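Local structure of putative mandelate racemase (Salmonella typhimurium, 2O56) at residues Ile6-Ile11 / Lys31-Glu36; Ile243-Glu248 / Pro268-Glu273; Asp317-Ile322 / Asn343-Glu348; Val333-Glu338 / Glu374-Pro379. The protein belongs to the enolase superfamily, binds magnesium and is probably a hydro-lyase (dehydratase), although its substrate is not established. All blocks are in the same frame, centred on the assembly; numbering follows the deposited sequence.

Contact 1 (Ile6-Ile11 / Lys31-Glu36)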
loop_
_atom_site.group_PDB
_atom_site.type_symbol
_atom_site.label_atom_id
_atom_site.label_comp_id
_atom_site.label_asym_id
_atom_site.label_seq_id
_atom_site.Cartn_x
_atom_site.Cartn_y
_atom_site.Cartn_z
ATOM N N ILE A 6 0.826 -49.864 -1.295
ATOM C CA ILE A 6 -0.481 -49.848 -0.655
ATOM C C ILE A 6 -1.354 -50.897 -1.347
ATOM O O ILE A 6 -1.498 -50.892 -2.571
ATOM C CB ILE A 6 -1.129 -48.439 -0.731
ATOM C CG1 ILE A 6 -0.241 -47.405 -0.021
ATOM C CG2 ILE A 6 -2.526 -48.450 -0.113
ATOM C CD1 ILE A 6 -0.640 -45.909 -0.278
ATOM N N THR A 7 -1.906 -51.821 -0.564
ATOM C CA THR A 7 -2.736 -52.889 -1.140
ATOM C C THR A 7 -4.226 -52.649 -0.938
ATOM O O THR A 7 -5.038 -53.014 -1.789
ATOM C CB THR A 7 -2.320 -54.290 -0.623
ATOM O OG1 THR A 7 -2.231 -54.263 0.806
ATOM C CG2 THR A 7 -0.978 -54.676 -1.189
ATOM N N SER A 8 -4.580 -52.008 0.180
ATOM C CA SER A 8 -5.962 -51.643 0.447
ATOM C C SER A 8 -6.027 -50.541 1.511
ATOM O O SER A 8 -5.059 -50.312 2.242
ATOM C CB SER A 8 -6.746 -52.867 0.946
ATOM O OG SER A 8 -6.350 -53.192 2.272
ATOM N N VAL A 9 -7.171 -49.861 1.585
ATOM C CA VAL A 9 -7.399 -48.843 2.593
ATOM C C VAL A 9 -8.770 -49.104 3.200
ATOM O O VAL A 9 -9.739 -49.253 2.475
ATOM C CB VAL A 9 -7.376 -47.389 2.002
ATOM C CG1 VAL A 9 -7.606 -46.358 3.126
ATOM C CG2 VAL A 9 -6.071 -47.099 1.300
ATOM N N ASP A 10 -8.834 -49.167 4.523
ATOM C CA ASP A 10 -10.093 -49.289 5.222
ATOM C C ASP A 10 -10.458 -47.932 5.759
ATOM O O ASP A 10 -9.631 -47.261 6.370
ATOM C CB ASP A 10 -9.974 -50.286 6.374
ATOM C CG ASP A 10 -9.427 -51.628 5.924
ATOM O OD1 ASP A 10 -10.115 -52.316 5.146
ATOM O OD2 ASP A 10 -8.295 -51.987 6.326
ATOM N N ILE A 11 -11.694 -47.520 5.510
ATOM C CA ILE A 11 -12.203 -46.273 6.055
ATOM C C ILE A 11 -13.231 -46.615 7.129
ATOM O O ILE A 11 -14.299 -47.157 6.832
ATOM C CB ILE A 11 -12.765 -45.358 4.937
ATOM C CG1 ILE A 11 -11.675 -45.089 3.890
ATOM C CG2 ILE A 11 -13.213 -44.029 5.527
ATOM C CD1 ILE A 11 -11.647 -46.039 2.712
ATOM N N LYS A 31 -7.122 -46.567 7.702
ATOM C CA LYS A 31 -6.138 -47.597 7.975
ATOM C C LYS A 31 -5.604 -48.057 6.631
ATOM O O LYS A 31 -6.346 -48.582 5.811
ATOM C CB LYS A 31 -6.791 -48.783 8.690
ATOM C CG LYS A 31 -5.808 -49.878 9.109
ATOM C CD LYS A 31 -6.541 -50.965 9.899
ATOM C CE LYS A 31 -5.732 -52.247 9.978
ATOM N NZ LYS A 31 -5.907 -53.045 8.762
ATOM N N ILE A 32 -4.320 -47.836 6.409
ATOM C CA ILE A 32 -3.740 -48.029 5.110
ATOM C C ILE A 32 -2.914 -49.310 5.210
ATOM O O ILE A 32 -2.123 -49.479 6.160
ATOM C CB ILE A 32 -2.839 -46.849 4.734
ATOM C CG1 ILE A 32 -3.680 -45.580 4.569
ATOM C CG2 ILE A 32 -2.102 -47.128 3.434
ATOM C CD1 ILE A 32 -2.936 -44.438 3.912
ATOM N N ASN A 33 -3.110 -50.220 4.258
ATOM C CA ASN A 33 -2.527 -51.563 4.372
ATOM C C ASN A 33 -1.534 -51.805 3.267
ATOM O O ASN A 33 -1.761 -51.399 2.130
ATOM C CB ASN A 33 -3.632 -52.639 4.359
ATOM C CG ASN A 33 -4.667 -52.415 5.440
ATOM O OD1 ASN A 33 -4.331 -52.361 6.618
ATOM N ND2 ASN A 33 -5.926 -52.257 5.044
ATOM N N THR A 34 -0.421 -52.454 3.592
ATOM C CA THR A 34 0.655 -52.615 2.623
ATOM C C THR A 34 0.927 -54.079 2.308
ATOM O O THR A 34 0.542 -54.964 3.066
ATOM C CB THR A 34 1.969 -51.947 3.084
ATOM O OG1 THR A 34 2.416 -52.553 4.294
ATOM C CG2 THR A 34 1.783 -50.440 3.315
ATOM N N ASP A 35 1.616 -54.328 1.202
ATOM C CA ASP A 35 2.023 -55.689 0.857
ATOM C C ASP A 35 2.994 -56.336 1.860
ATOM O O ASP A 35 3.197 -57.544 1.841
ATOM C CB ASP A 35 2.574 -55.754 -0.568
ATOM C CG ASP A 35 3.768 -54.839 -0.794
ATOM O OD1 ASP A 35 4.208 -54.139 0.140
ATOM O OD2 ASP A 35 4.274 -54.827 -1.936
ATOM N N GLU A 36 3.581 -55.530 2.741
ATOM C CA GLU A 36 4.547 -56.045 3.698
ATOM C C GLU A 36 3.937 -56.224 5.060
ATOM O O GLU A 36 4.620 -56.574 6.012
ATOM C CB GLU A 36 5.773 -55.153 3.771
ATOM C CG GLU A 36 6.644 -55.231 2.528
ATOM C CD GLU A 36 7.938 -54.465 2.685
ATOM O OE1 GLU A 36 8.318 -54.168 3.838
ATOM O OE2 GLU A 36 8.575 -54.161 1.653
#
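The side-chain amide of Asn33 reaches across to Asp10 and Ser8, and its ND2 gives a hydrogen to each. Asp10 OD2 lies almost in the amide plane, 2.7 Å from Asn33 ND2, whereas Asn33 ND2 meets this oxygen from above the carboxylate plane, the two planes being turned 56° apart. The other N-H goes to Ser8 OG, 3.0 Å from Asn33 ND2 and tilted slightly out of the amide plane. At the far end of the amide, Asn33 OD1 accepts from Lys31 NZ, and Ser39 of the next strand also bonds to it. The lysine chain runs straight out to CE and then bends (chi4 -82°), which brings NZ over to OD1 and leaves a longer salt bridge, Asp10 OD2 to Lys31 NZ at 3.6 Å. Asp10 OD1 is taken up by Thr397.

The two strands pair antiparallel in the N-terminal capping domain of the enolase superfamily. A classic beta bulge interrupts the ladder: Thr7 and Ser8 both face Asn33, whose O receives a firm bond from Thr7 N (2.7 Å) and a weak one from Ser8 N (3.5 Å). Beyond it the register is regular, with Asp10 and Lys31 bonded in both directions between their backbones. On the reverse face Ile6 CG2 touches Ile32 CG2 at 3.8 Å; Ile6 and Val9 lie under helix 52-66 and Ile32 under helix 93-114.

Contact 2 (Ile243-Glu248 / Pro268-Glu273). With MG (magnesium ion), chain I.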
loop_
_atom_site.group_PDB
_atom_site.type_symbol
_atom_site.label_atom_id
_atom_site.label_comp_id
_atom_site.label_asym_id
_atom_site.label_seq_id
_atom_site.Cartn_x
_atom_site.Cartn_y
_atom_site.Cartn_z
ATOM N N ILE A 243 -5.939 -11.907 29.514
ATOM C CA ILE A 243 -6.258 -13.059 28.640
ATOM C C ILE A 243 -5.035 -13.567 27.839
ATOM O O ILE A 243 -4.318 -12.771 27.209
ATOM C CB ILE A 243 -7.477 -12.695 27.728
ATOM C CG1 ILE A 243 -8.662 -12.289 28.604
ATOM C CG2 ILE A 243 -7.901 -13.856 26.798
ATOM C CD1 ILE A 243 -9.211 -13.461 29.474
ATOM N N PHE A 244 -4.794 -14.886 27.887
ATOM C CA PHE A 244 -3.570 -15.520 27.325
ATOM C C PHE A 244 -3.593 -15.431 25.792
ATOM O O PHE A 244 -2.664 -14.916 25.165
ATOM C CB PHE A 244 -3.546 -16.995 27.717
ATOM C CG PHE A 244 -2.220 -17.664 27.573
ATOM C CD1 PHE A 244 -1.067 -17.109 28.116
ATOM C CD2 PHE A 244 -2.135 -18.902 26.942
ATOM C CE1 PHE A 244 0.152 -17.766 27.989
ATOM C CE2 PHE A 244 -0.913 -19.571 26.819
ATOM C CZ PHE A 244 0.226 -18.989 27.329
ATOM N N TYR A 245 -4.656 -15.956 25.205
ATOM C CA TYR A 245 -5.060 -15.509 23.879
ATOM C C TYR A 245 -6.551 -15.617 23.623
ATOM O O TYR A 245 -7.287 -16.179 24.427
ATOM C CB TYR A 245 -4.219 -16.195 22.804
ATOM C CG TYR A 245 -4.053 -17.706 22.912
ATOM C CD1 TYR A 245 -5.000 -18.573 22.381
ATOM C CD2 TYR A 245 -2.905 -18.263 23.491
ATOM C CE1 TYR A 245 -4.830 -19.947 22.443
ATOM C CE2 TYR A 245 -2.732 -19.644 23.553
ATOM C CZ TYR A 245 -3.701 -20.472 23.040
ATOM O OH TYR A 245 -3.532 -21.834 23.084
ATOM N N TYR A 246 -6.996 -15.054 22.496
ATOM C CA TYR A 246 -8.406 -14.855 22.202
ATOM C C TYR A 246 -8.669 -15.666 20.932
ATOM O O TYR A 246 -8.144 -15.319 19.889
ATOM C CB TYR A 246 -8.605 -13.368 21.892
ATOM C CG TYR A 246 -10.042 -12.869 21.791
ATOM C CD1 TYR A 246 -11.074 -13.481 22.499
ATOM C CD2 TYR A 246 -10.353 -11.757 20.993
ATOM C CE1 TYR A 246 -12.376 -13.006 22.418
ATOM C CE2 TYR A 246 -11.666 -11.269 20.905
ATOM C CZ TYR A 246 -12.666 -11.898 21.616
ATOM O OH TYR A 246 -13.950 -11.434 21.528
ATOM N N GLU A 247 -9.460 -16.737 21.028
ATOM C CA GLU A 247 -9.479 -17.800 20.014
ATOM C C GLU A 247 -10.684 -17.695 19.074
ATOM O O GLU A 247 -11.830 -17.558 19.511
ATOM C CB GLU A 247 -9.453 -19.203 20.675
ATOM C CG GLU A 247 -9.644 -20.324 19.683
ATOM C CD GLU A 247 -9.449 -21.706 20.265
ATOM O OE1 GLU A 247 -8.727 -21.866 21.276
ATOM O OE2 GLU A 247 -10.030 -22.648 19.697
ATOM N N GLU A 248 -10.416 -17.764 17.775
ATOM C CA GLU A 248 -11.457 -17.665 16.758
ATOM C C GLU A 248 -12.507 -16.572 16.984
ATOM O O GLU A 248 -13.706 -16.866 16.983
ATOM C CB GLU A 248 -12.164 -19.025 16.613
ATOM C CG GLU A 248 -11.324 -20.083 15.905
ATOM C CD GLU A 248 -12.172 -21.123 15.220
ATOM O OE1 GLU A 248 -12.889 -21.838 15.935
ATOM O OE2 GLU A 248 -12.125 -21.227 13.971
ATOM N N PRO A 268 -3.536 -11.043 22.191
ATOM C CA PRO A 268 -3.100 -11.906 21.070
ATOM C C PRO A 268 -4.195 -12.833 20.507
ATOM O O PRO A 268 -4.881 -13.525 21.263
ATOM C CB PRO A 268 -1.975 -12.750 21.694
ATOM C CG PRO A 268 -1.472 -11.962 22.864
ATOM C CD PRO A 268 -2.704 -11.258 23.403
ATOM N N LEU A 269 -4.361 -12.854 19.186
ATOM C CA LEU A 269 -5.400 -13.694 18.564
ATOM C C LEU A 269 -4.895 -15.096 18.229
ATOM O O LEU A 269 -3.722 -15.282 17.889
ATOM C CB LEU A 269 -5.968 -13.035 17.286
ATOM C CG LEU A 269 -6.548 -11.616 17.377
ATOM C CD1 LEU A 269 -7.318 -11.274 16.102
ATOM C CD2 LEU A 269 -7.459 -11.462 18.570
ATOM N N ALA A 270 -5.797 -16.078 18.309
ATOM C CA ALA A 270 -5.505 -17.418 17.839
ATOM C C ALA A 270 -6.596 -17.904 16.910
ATOM O O ALA A 270 -7.768 -17.566 17.071
ATOM C CB ALA A 270 -5.333 -18.380 19.015
ATOM N N ALA A 271 -6.202 -18.688 15.912
ATOM C CA ALA A 271 -7.166 -19.327 15.040
ATOM C C ALA A 271 -6.396 -20.401 14.322
ATOM O O ALA A 271 -5.161 -20.390 14.342
ATOM C CB ALA A 271 -7.739 -18.328 14.029
ATOM N N GLY A 272 -7.121 -21.317 13.681
ATOM C CA GLY A 272 -6.482 -22.274 12.794
ATOM C C GLY A 272 -7.233 -23.583 12.595
ATOM O O GLY A 272 -6.999 -24.292 11.621
ATOM N N GLU A 273 -8.155 -23.913 13.494
ATOM C CA GLU A 273 -8.903 -25.163 13.316
ATOM C C GLU A 273 -9.714 -25.195 12.018
ATOM O O GLU A 273 -9.992 -26.275 11.477
ATOM C CB GLU A 273 -9.771 -25.492 14.533
ATOM C CG GLU A 273 -10.901 -24.530 14.819
ATOM C CD GLU A 273 -11.447 -24.718 16.216
ATOM O OE1 GLU A 273 -10.958 -24.041 17.143
ATOM O OE2 GLU A 273 -12.349 -25.557 16.403
HETATM MG MG MG I . -11.738 -23.969 19.261
HETATM O O HOH W 1 -9.977 -21.161 12.589
HETATM O O HOH W 2 -11.248 -25.960 20.114
HETATM O O HOH W 3 -12.985 -22.185 18.232
#
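Glu247 and Glu273 meet at the magnesium ion, each giving it one carboxylate oxygen: Glu247 OE2 lies 2.2 Å and Glu273 OE1 2.3 Å from the metal. Two waters and Glu221 bring the ligands to five. The two carboxylate planes are 57° apart. Glu247 is stretched out from the strand, with CG anti to the backbone N (chi1 173°), while its second oxygen, OE1, is held by Lys172 and Gln294.

Glu248, seen to bind magnesium in a structure of this protein but not bound to the ion here, stacks its carboxylate nearly parallel on that of Glu273, with Glu248 OE1 3.2 Å from Glu273 OE1. The charge crowding is probably eased by the metal and by Arg274, which forms a salt bridge to Glu248 OE1. A water ties Glu248 OE2 to Gly272 N.

The acids stand at or just beyond the ends of two paired parallel strands. Tyr246 N bonds to Pro268 O, Ala270 N to Tyr246 O at 2.9 Å, and Glu248 N to Ala270 O at 2.7 Å. Ala270 CB packs tightly on Tyr245 CD1 at 3.4 Å, and Tyr246 meets Leu269 CD2 at its ring edge.

Metal ligands at the C-terminal ends of barrel strands recur across the enolase superfamily. Helix 255-264 links the pair as a beta-alpha-beta crossover and packs on Leu269; strand 217-221 adjoins 246-247 and strand 292-293 follows 269-271.

Contact 3 (Asp317-Ile322 / Asn343-Glu348)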
loop_
_atom_site.group_PDB
_atom_site.type_symbol
_atom_site.label_atom_id
_atom_site.label_comp_id
_atom_site.label_asym_id
_atom_site.label_seq_id
_atom_site.Cartn_x
_atom_site.Cartn_y
_atom_site.Cartn_z
ATOM N N ASP A 317 7.034 -15.177 13.701
ATOM C CA ASP A 317 7.007 -15.242 15.160
ATOM C C ASP A 317 5.679 -15.756 15.701
ATOM O O ASP A 317 5.190 -15.253 16.721
ATOM C CB ASP A 317 7.287 -13.860 15.762
ATOM C CG ASP A 317 8.767 -13.542 15.855
ATOM O OD1 ASP A 317 9.565 -14.159 15.119
ATOM O OD2 ASP A 317 9.132 -12.664 16.668
ATOM N N LYS A 318 5.085 -16.742 15.036
ATOM C CA LYS A 318 3.889 -17.379 15.605
ATOM C C LYS A 318 4.285 -18.582 16.415
ATOM O O LYS A 318 5.292 -19.254 16.146
ATOM C CB LYS A 318 2.801 -17.747 14.574
ATOM C CG LYS A 318 2.613 -16.752 13.429
ATOM C CD LYS A 318 2.064 -15.449 13.913
ATOM C CE LYS A 318 1.972 -14.445 12.785
ATOM N NZ LYS A 318 2.126 -13.058 13.335
ATOM N N THR A 319 3.513 -18.817 17.463
ATOM C CA THR A 319 3.644 -20.047 18.217
ATOM C C THR A 319 2.403 -20.902 17.970
ATOM O O THR A 319 1.419 -20.432 17.397
ATOM C CB THR A 319 3.836 -19.783 19.704
ATOM O OG1 THR A 319 2.765 -18.963 20.171
ATOM C CG2 THR A 319 5.140 -19.079 19.933
ATOM N N VAL A 320 2.488 -22.170 18.348
ATOM C CA VAL A 320 1.566 -23.176 17.851
ATOM C C VAL A 320 0.915 -23.900 19.017
ATOM O O VAL A 320 1.598 -24.401 19.913
ATOM C CB VAL A 320 2.281 -24.197 16.960
ATOM C CG1 VAL A 320 1.296 -25.225 16.420
ATOM C CG2 VAL A 320 3.025 -23.486 15.821
ATOM N N GLN A 321 -0.413 -23.935 18.996
ATOM C CA GLN A 321 -1.180 -24.858 19.805
ATOM C C GLN A 321 -1.996 -25.710 18.848
ATOM O O GLN A 321 -2.977 -25.229 18.310
ATOM C CB GLN A 321 -2.146 -24.069 20.707
ATOM C CG GLN A 321 -3.104 -24.997 21.485
ATOM C CD GLN A 321 -4.562 -24.664 21.281
ATOM O OE1 GLN A 321 -5.054 -23.632 21.758
ATOM N NE2 GLN A 321 -5.274 -25.546 20.610
ATOM N N ILE A 322 -1.596 -26.960 18.631
ATOM C CA ILE A 322 -2.364 -27.870 17.788
ATOM C C ILE A 322 -3.802 -27.938 18.289
ATOM O O ILE A 322 -4.047 -28.070 19.490
ATOM C CB ILE A 322 -1.716 -29.290 17.708
ATOM C CG1 ILE A 322 -0.286 -29.196 17.161
ATOM C CG2 ILE A 322 -2.500 -30.224 16.759
ATOM C CD1 ILE A 322 -0.188 -28.616 15.757
ATOM N N ASN A 343 8.470 -23.864 17.897
ATOM C CA ASN A 343 7.550 -22.794 18.235
ATOM C C ASN A 343 6.225 -23.244 18.864
ATOM O O ASN A 343 5.155 -22.753 18.527
ATOM C CB ASN A 343 7.337 -21.836 17.062
ATOM C CG ASN A 343 6.920 -22.537 15.792
ATOM O OD1 ASN A 343 7.359 -23.656 15.493
ATOM N ND2 ASN A 343 6.088 -21.864 15.009
ATOM N N PHE A 344 6.316 -24.180 19.797
ATOM C CA PHE A 344 5.151 -24.698 20.502
ATOM C C PHE A 344 4.825 -23.750 21.657
ATOM O O PHE A 344 5.746 -23.274 22.311
ATOM C CB PHE A 344 5.495 -26.089 21.044
ATOM C CG PHE A 344 4.517 -26.618 22.042
ATOM C CD1 PHE A 344 3.264 -27.064 21.647
ATOM C CD2 PHE A 344 4.848 -26.670 23.392
ATOM C CE1 PHE A 344 2.377 -27.562 22.568
ATOM C CE2 PHE A 344 3.960 -27.177 24.315
ATOM C CZ PHE A 344 2.729 -27.616 23.910
ATOM N N VAL A 345 3.548 -23.543 21.930
ATOM C CA VAL A 345 3.091 -22.908 23.151
ATOM C C VAL A 345 2.397 -23.782 24.192
ATOM O O VAL A 345 2.835 -23.841 25.273
ATOM C CB VAL A 345 2.331 -21.576 22.956
ATOM C CG1 VAL A 345 1.210 -21.687 22.014
ATOM C CG2 VAL A 345 1.860 -20.964 24.316
ATOM N N ILE A 346 1.291 -24.403 23.830
ATOM C CA ILE A 346 0.477 -25.167 24.779
ATOM C C ILE A 346 -0.345 -26.236 24.044
ATOM O O ILE A 346 -0.564 -26.128 22.835
ATOM C CB ILE A 346 -0.355 -24.235 25.719
ATOM C CG1 ILE A 346 -0.734 -24.935 27.033
ATOM C CG2 ILE A 346 -1.536 -23.589 25.002
ATOM C CD1 ILE A 346 -1.285 -23.967 28.106
ATOM N N HIS A 347 -0.723 -27.301 24.750
ATOM C CA HIS A 347 -1.558 -28.369 24.198
ATOM C C HIS A 347 -2.997 -28.253 24.733
ATOM O O HIS A 347 -3.215 -27.808 25.870
ATOM C CB HIS A 347 -0.933 -29.735 24.550
ATOM C CG HIS A 347 -1.691 -30.929 24.046
ATOM N ND1 HIS A 347 -1.334 -31.609 22.898
ATOM C CD2 HIS A 347 -2.759 -31.590 24.557
ATOM C CE1 HIS A 347 -2.171 -32.615 22.709
ATOM N NE2 HIS A 347 -3.050 -32.621 23.696
ATOM N N GLU A 348 -3.968 -28.649 23.913
ATOM C CA GLU A 348 -5.388 -28.582 24.277
ATOM C C GLU A 348 -5.916 -29.915 24.797
ATOM O O GLU A 348 -5.895 -30.913 24.082
ATOM C CB GLU A 348 -6.237 -28.160 23.067
ATOM C CG GLU A 348 -7.747 -28.162 23.328
ATOM C CD GLU A 348 -8.568 -27.559 22.185
ATOM O OE1 GLU A 348 -8.109 -27.620 21.026
ATOM O OE2 GLU A 348 -9.683 -27.045 22.447
HETATM O O HOH W 4 -7.966 -25.137 19.871
HETATM O O HOH W 5 -2.813 -29.348 21.347
#
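Gln321 and Glu348 approach each other at a slant, amide and carboxylate planes 66° apart, and a water joins them: it accepts from Gln321 NE2 at 2.8 Å and donates to Glu348 OE1. The same NE2 gives its other hydrogen to Ile322 O, in the amide plane but from above the carbonyl plane. The bend at chi2 (-125°) turns the amide back along its own chain, while its OE1 serves Tyr245, Tyr133 and Gln294. Glu348 OE2 is held by Lys172 and Ser135.

At the other end, Asn343 points its amide at the backbone of Lys318, just before strand 319-320. Asn343 ND2 bonds to Lys318 O at 3.0 Å, nearly straight at 169°, and also to Cys310 O; its flank lies against Val320 CG2. Between these ends the backbones meet in a single bridge, with Val345 N bonded to Val320 O at 2.9 Å. Ile346 O, pressed against Gln321 CG at 3.1 Å, is buried with no polar partner.

Strand 319-320 belongs to the parallel strands of the superfamily's TIM-type barrel, beside strand 292-293; strand 347-350 pairs with strand 130-135. Helix 328-340 connects the two segments and covers Ile322 and His347, while helix 302-314 packs on Val320.

Contact 4 (Val333-Glu338 / Glu374-Pro379)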
loop_
_atom_site.group_PDB
_atom_site.type_symbol
_atom_site.label_atom_id
_atom_site.label_comp_id
_atom_site.label_asym_id
_atom_site.label_seq_id
_atom_site.Cartn_x
_atom_site.Cartn_y
_atom_site.Cartn_z
ATOM N N VAL A 333 -0.756 -37.779 17.537
ATOM C CA VAL A 333 -0.036 -37.098 16.475
ATOM C C VAL A 333 0.241 -35.653 16.848
ATOM O O VAL A 333 1.302 -35.116 16.529
ATOM C CB VAL A 333 -0.712 -37.231 15.073
ATOM C CG1 VAL A 333 -1.023 -38.665 14.795
ATOM C CG2 VAL A 333 -1.981 -36.406 14.969
ATOM N N ALA A 334 -0.707 -35.037 17.550
ATOM C CA ALA A 334 -0.480 -33.743 18.196
ATOM C C ALA A 334 0.762 -33.714 19.095
ATOM O O ALA A 334 1.587 -32.813 18.988
ATOM C CB ALA A 334 -1.718 -33.309 18.949
ATOM N N LEU A 335 0.894 -34.704 19.979
ATOM C CA LEU A 335 2.048 -34.792 20.876
ATOM C C LEU A 335 3.399 -34.894 20.172
ATOM O O LEU A 335 4.366 -34.284 20.619
ATOM C CB LEU A 335 1.880 -35.935 21.883
ATOM C CG LEU A 335 0.666 -35.794 22.795
ATOM C CD1 LEU A 335 0.541 -37.018 23.681
ATOM C CD2 LEU A 335 0.720 -34.503 23.624
ATOM N N HIS A 336 3.455 -35.676 19.090
ATOM C CA HIS A 336 4.635 -35.770 18.251
ATOM C C HIS A 336 5.032 -34.456 17.580
ATOM O O HIS A 336 6.209 -34.075 17.567
ATOM C CB HIS A 336 4.429 -36.854 17.185
ATOM C CG HIS A 336 4.465 -38.257 17.725
ATOM N ND1 HIS A 336 5.635 -38.879 18.107
ATOM C CD2 HIS A 336 3.473 -39.152 17.955
ATOM C CE1 HIS A 336 5.363 -40.091 18.556
ATOM N NE2 HIS A 336 4.058 -40.285 18.467
ATOM N N MET A 337 4.060 -33.767 17.001
ATOM C CA MET A 337 4.339 -32.495 16.334
ATOM C C MET A 337 4.817 -31.505 17.382
ATOM O O MET A 337 5.820 -30.833 17.198
ATOM C CB MET A 337 3.071 -31.963 15.654
ATOM C CG MET A 337 3.276 -30.718 14.727
ATOM S SD MET A 337 4.189 -31.073 13.217
ATOM C CE MET A 337 3.001 -32.053 12.306
ATOM N N GLU A 338 4.092 -31.431 18.485
ATOM C CA GLU A 338 4.378 -30.437 19.510
ATOM C C GLU A 338 5.720 -30.698 20.217
ATOM O O GLU A 338 6.282 -29.802 20.837
ATOM C CB GLU A 338 3.223 -30.385 20.509
ATOM C CG GLU A 338 1.934 -29.866 19.874
ATOM C CD GLU A 338 0.709 -30.023 20.757
ATOM O OE1 GLU A 338 0.622 -31.028 21.491
ATOM O OE2 GLU A 338 -0.188 -29.149 20.693
ATOM N N GLU A 374 3.558 -36.576 28.056
ATOM C CA GLU A 374 4.791 -36.995 27.407
ATOM C C GLU A 374 4.472 -37.686 26.098
ATOM O O GLU A 374 3.392 -38.244 25.925
ATOM C CB GLU A 374 5.638 -37.901 28.310
ATOM C CG GLU A 374 6.121 -37.213 29.606
ATOM C CD GLU A 374 6.919 -38.154 30.498
ATOM O OE1 GLU A 374 6.429 -39.271 30.773
ATOM O OE2 GLU A 374 8.032 -37.779 30.917
ATOM N N VAL A 375 5.417 -37.607 25.175
ATOM C CA VAL A 375 5.258 -38.120 23.818
ATOM C C VAL A 375 5.325 -39.675 23.780
ATOM O O VAL A 375 6.098 -40.271 24.533
ATOM C CB VAL A 375 6.324 -37.445 22.902
ATOM C CG1 VAL A 375 7.728 -37.991 23.159
ATOM C CG2 VAL A 375 5.934 -37.488 21.444
ATOM N N PRO A 376 4.506 -40.332 22.918
ATOM C CA PRO A 376 4.666 -41.763 22.679
ATOM C C PRO A 376 6.050 -42.124 22.143
ATOM O O PRO A 376 6.693 -41.320 21.467
ATOM C CB PRO A 376 3.597 -42.067 21.618
ATOM C CG PRO A 376 2.570 -40.992 21.804
ATOM C CD PRO A 376 3.373 -39.781 22.147
ATOM N N GLU A 377 6.500 -43.336 22.449
ATOM C CA GLU A 377 7.852 -43.751 22.088
ATOM C C GLU A 377 7.906 -44.931 21.119
ATOM O O GLU A 377 8.978 -45.252 20.592
ATOM C CB GLU A 377 8.686 -44.031 23.344
ATOM C CG GLU A 377 8.917 -42.805 24.249
ATOM C CD GLU A 377 9.885 -41.770 23.656
ATOM O OE1 GLU A 377 10.507 -42.055 22.607
ATOM O OE2 GLU A 377 10.019 -40.667 24.251
ATOM N N LEU A 378 6.758 -45.575 20.895
ATOM C CA LEU A 378 6.679 -46.738 19.992
ATOM C C LEU A 378 6.898 -46.277 18.547
ATOM O O LEU A 378 6.773 -45.082 18.270
ATOM C CB LEU A 378 5.301 -47.387 20.118
ATOM C CG LEU A 378 4.934 -47.914 21.514
ATOM C CD1 LEU A 378 3.457 -48.251 21.580
ATOM C CD2 LEU A 378 5.768 -49.148 21.831
ATOM N N PRO A 379 7.229 -47.207 17.629
ATOM C CA PRO A 379 7.288 -46.849 16.197
ATOM C C PRO A 379 6.035 -46.153 15.636
ATOM O O PRO A 379 4.898 -46.468 16.038
ATOM C CB PRO A 379 7.513 -48.202 15.499
ATOM C CG PRO A 379 8.224 -49.038 16.533
ATOM C CD PRO A 379 7.605 -48.621 17.856
#
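Val375 and Pro376 close over the imidazole of His336, and here the packing is tight. Val375 CG2 sits over one face of the ring, 4.0 Å from its centroid, in a CH-pi contact. The proline ring follows alongside, off-centre, with Pro376 CD 4.2 Å from the same centroid and Pro376 CB 3.6 Å from His336 NE2. With CG beside the backbone N (chi1 -72°), the imidazole swings from the helix toward the loop. In Val375, chi1 73° puts CG1 between the backbone N and the carbonyl carbon, which leaves CG2, the touching methyl, anti to N; that methyl also lies against Leu335 O. Leu335 adds to the packed part, its CB meeting Pro376 CD at 4.1 Å and its CD1 reaching Glu374 O.

On the open side, Glu374 is exposed and its side chain takes no part. Past Pro376 the loop leaves the helix, and exposed Glu377 turns to Lys125 and Tyr119.

This packing joins the outer helix 328-340 of the barrel domain to the segment after strand 372-373, away from the magnesium site.

The contact is apolar, yet its imidazole is buried and bonded at both nitrogens: ND1 accepts from Tyr119 N and NE2 donates to Ile381 O, consistent with a neutral ring protonated on NE2 and fixed in its rotation. Pro376 O, 3.4 Å from His336 CE1, is buried with no polar partner in the model.

Contacts 2 and 3 are buried in the barrel core and touch each other, Tyr245 OH bonding to Gln321 OE1; both also reach a second subunit. Their acids differ in task: contact 2 supplies metal ligands directly, whereas in contact 3 the side chain of Glu348 comes within about 5 Å of the ion, nearest atoms. Contact 4 shares helix 328-340 with the connection inside contact 3, and Glu338 probably bonds to His347 between them, but it is largely apolar. Contact 1 belongs to the other domain, its centre about 38 Å from that of contact 2. Only partly buried, it is antiparallel, with a polar network on one face, against the parallel pairing of contact 2.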